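Local coordinates for protein endoglucanase EG-II (Hypocrea jecorina, PDB 3QR3) that hydrolyses internal beta-1,4-glucosidic bonds of cellulose as an endoglucanase, through a TIM-barrel catalytic domain of glycosyl hydrolase family 5, at residues N34-S38 with N39-D43. Numbering follows the deposited sequence.
Sequences NFTGS and NNYPD. With SO4 (sulfate ion), chain H.
Y41 packs against F35, T36 and S38 where this surface loop turns back on itself, its ring meeting each of them obliquely. The F35 ring runs nearly parallel to it, the planes 28° apart, but is slid so far aside that the two barely overlap; they meet mainly where F35 CD2 comes within 3.6 Å of Y41 CE2. T36 approaches at about a right angle and sets its methyl against the phenol end, CG2 lying 3.4 Å from Y41 OH. With T36 OG1 between the backbone N and the carbonyl carbon (chi1 68°), CG2 stands anti to the carbonyl carbon and meets the tyrosine. Were Y41 an alanine, the T36 methyl and F35 CB and CD2 would probably be left without the ring they pack on, and the loop freer to shift.

Beside this small hydrophobic patch, a side-chain hydrogen bond links S38 and N40. The S38 hydroxyl donates to N40 OD1, with OG 2.7 Å from that oxygen, reaching it from well above the carbonyl plane rather than along a lone pair. The other branch of the same amide, N40 ND2, binds a sulfate, probably from the crystallisation liquor, at 2.8 Å from its O4. Elsewhere in the turn, N34 and N39 set their amide planes almost perpendicular, and N34 OD1 lies 3.0 Å from the backbone N of N39.

The loop belongs to the long connection between strand 5-11 and helix 44-55 at the barrel's periphery, where K85 of helix 80-95 makes a cation-pi contact with F35 and D43 caps helix 44-55 through G46.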
ATOM      1  N   ASN A  34     -19.230 -11.075   4.734  1.00 22.16           N
ATOM      2  CA  ASN A  34     -20.048 -11.337   5.916  1.00 26.83           C
ATOM      3  C   ASN A  34     -19.474 -10.694   7.174  1.00 24.75           C
ATOM      4  O   ASN A  34     -19.483 -11.296   8.246  1.00 27.73           O
ATOM      5  CB  ASN A  34     -20.253 -12.844   6.129  1.00 30.60           C
ATOM      6  CG  ASN A  34     -21.520 -13.156   6.933  1.00 37.24           C
ATOM      7  OD1 ASN A  34     -22.536 -12.480   6.795  1.00 39.57           O
ATOM      8  ND2 ASN A  34     -21.456 -14.185   7.777  1.00 37.59           N
ATOM      9  N   PHE A  35     -18.990  -9.465   7.036  1.00 21.08           N
ATOM     10  CA  PHE A  35     -18.403  -8.712   8.154  1.00 23.69           C
ATOM     11  C   PHE A  35     -19.354  -8.524   9.348  1.00 26.91           C
ATOM     12  O   PHE A  35     -18.910  -8.477  10.498  1.00 22.42           O
ATOM     13  CB  PHE A  35     -17.933  -7.335   7.674  1.00 17.60           C
ATOM     14  CG  PHE A  35     -17.262  -6.509   8.744  1.00 23.22           C
ATOM     15  CD1 PHE A  35     -15.955  -6.763   9.112  1.00 23.20           C
ATOM     16  CD2 PHE A  35     -17.944  -5.473   9.375  1.00 25.43           C
ATOM     17  CE1 PHE A  35     -15.330  -6.005  10.093  1.00 23.93           C
ATOM     18  CE2 PHE A  35     -17.330  -4.709  10.357  1.00 23.95           C
ATOM     19  CZ  PHE A  35     -16.020  -4.977  10.714  1.00 26.89           C
ATOM     20  N   THR A  36     -20.653  -8.394   9.079  1.00 22.06           N
ATOM     21  CA  THR A  36     -21.616  -8.171  10.153  1.00 25.31           C
ATOM     22  C   THR A  36     -22.687  -9.248  10.277  1.00 33.17           C
ATOM     23  O   THR A  36     -23.484  -9.214  11.216  1.00 33.19           O
ATOM     24  CB  THR A  36     -22.366  -6.850   9.976  1.00 30.01           C
ATOM     25  OG1 THR A  36     -23.215  -6.948   8.831  1.00 20.78           O
ATOM     26  CG2 THR A  36     -21.397  -5.685   9.800  1.00 28.54           C
ATOM     27  N   GLY A  37     -22.732 -10.189   9.340  1.00 30.90           N
ATOM     28  CA  GLY A  37     -23.803 -11.169   9.346  1.00 32.20           C
ATOM     29  C   GLY A  37     -24.890 -10.837   8.332  1.00 30.35           C
ATOM     30  O   GLY A  37     -25.738 -11.672   8.034  1.00 29.33           O
ATOM     31  N   SER A  38     -24.867  -9.616   7.803  1.00 23.94           N
ATOM     32  CA  SER A  38     -25.781  -9.237   6.725  1.00 27.90           C
ATOM     33  C   SER A  38     -25.403  -9.961   5.437  1.00 26.66           C
ATOM     34  O   SER A  38     -26.214 -10.087   4.513  1.00 23.40           O
ATOM     35  CB  SER A  38     -25.736  -7.721   6.497  1.00 25.76           C
ATOM     36  OG  SER A  38     -24.500  -7.336   5.902  1.00 22.37           O
ATOM     37  N   ASN A  39     -24.154 -10.421   5.378  1.00 25.20           N
ATOM     38  CA  ASN A  39     -23.615 -11.088   4.189  1.00 17.89           C
ATOM     39  C   ASN A  39     -23.722 -10.260   2.914  1.00 21.74           C
ATOM     40  O   ASN A  39     -23.839 -10.812   1.817  1.00 19.49           O
ATOM     41  CB  ASN A  39     -24.260 -12.460   3.958  1.00 29.18           C
ATOM     42  CG  ASN A  39     -23.426 -13.344   3.032  1.00 38.93           C
ATOM     43  OD1 ASN A  39     -22.215 -13.445   3.193  1.00 32.38           O
ATOM     44  ND2 ASN A  39     -24.073 -13.976   2.056  1.00 45.06           N
ATOM     45  N   ASN A  40     -23.677  -8.939   3.045  1.00 19.90           N
ATOM     46  CA  ASN A  40     -23.695  -8.103   1.851  1.00 20.57           C
ATOM     47  C   ASN A  40     -22.777  -6.892   1.948  1.00 21.55           C
ATOM     48  O   ASN A  40     -23.014  -5.870   1.301  1.00 19.50           O
ATOM     49  CB  ASN A  40     -25.122  -7.698   1.461  1.00 18.11           C
ATOM     50  CG  ASN A  40     -25.841  -6.976   2.573  1.00 22.37           C
ATOM     51  OD1 ASN A  40     -25.206  -6.356   3.432  1.00 20.38           O
ATOM     52  ND2 ASN A  40     -27.174  -7.048   2.569  1.00 22.50           N
ATOM     53  N   TYR A  41     -21.726  -7.002   2.757  1.00 18.23           N
ATOM     54  CA  TYR A  41     -20.628  -6.052   2.645  1.00 19.53           C
ATOM     55  C   TYR A  41     -19.869  -6.407   1.361  1.00 18.15           C
ATOM     56  O   TYR A  41     -20.074  -7.483   0.800  1.00 17.06           O
ATOM     57  CB  TYR A  41     -19.714  -6.094   3.883  1.00 13.66           C
ATOM     58  CG  TYR A  41     -20.143  -5.175   5.023  1.00 16.92           C
ATOM     59  CD1 TYR A  41     -21.477  -5.086   5.421  1.00 15.48           C
ATOM     60  CD2 TYR A  41     -19.209  -4.407   5.704  1.00 19.67           C
ATOM     61  CE1 TYR A  41     -21.862  -4.248   6.469  1.00 18.60           C
ATOM     62  CE2 TYR A  41     -19.584  -3.568   6.754  1.00 19.28           C
ATOM     63  CZ  TYR A  41     -20.913  -3.494   7.129  1.00 18.86           C
ATOM     64  OH  TYR A  41     -21.278  -2.666   8.166  1.00 18.69           O
ATOM     65  N   PRO A  42     -19.002  -5.502   0.877  1.00 21.20           N
ATOM     66  CA  PRO A  42     -18.264  -5.775  -0.364  1.00 18.44           C
ATOM     67  C   PRO A  42     -17.423  -7.049  -0.254  1.00 20.77           C
ATOM     68  O   PRO A  42     -16.903  -7.351   0.824  1.00 18.91           O
ATOM     69  CB  PRO A  42     -17.382  -4.533  -0.515  1.00 20.63           C
ATOM     70  CG  PRO A  42     -18.193  -3.454   0.162  1.00 20.31           C
ATOM     71  CD  PRO A  42     -18.747  -4.141   1.373  1.00 17.39           C
ATOM     72  N   ASP A  43     -17.315  -7.783  -1.361  1.00 15.67           N
ATOM     73  CA  ASP A  43     -16.719  -9.111  -1.366  1.00 20.16           C
ATOM     74  C   ASP A  43     -15.245  -9.050  -1.780  1.00 19.47           C
ATOM     75  O   ASP A  43     -14.874  -9.452  -2.881  1.00 18.53           O
ATOM     76  CB  ASP A  43     -17.509 -10.027  -2.309  1.00 21.16           C
ATOM     77  CG  ASP A  43     -17.057 -11.476  -2.243  1.00 24.82           C
ATOM     78  OD1 ASP A  43     -16.219 -11.808  -1.391  1.00 21.09           O
ATOM     79  OD2 ASP A  43     -17.543 -12.292  -3.052  1.00 30.58           O
TER
HETATM   80  S   SO4 H 345     -30.110  -9.161   1.664  0.23 29.87           S
HETATM   81  O1  SO4 H 345     -30.429  -8.445   2.900  1.00 32.56           O
HETATM   82  O2  SO4 H 345     -30.287 -10.594   1.873  0.73 45.73           O
HETATM   83  O3  SO4 H 345     -30.988  -8.700   0.590  0.64 49.00           O
HETATM   84  O4  SO4 H 345     -28.726  -8.923   1.267  1.00 41.93           O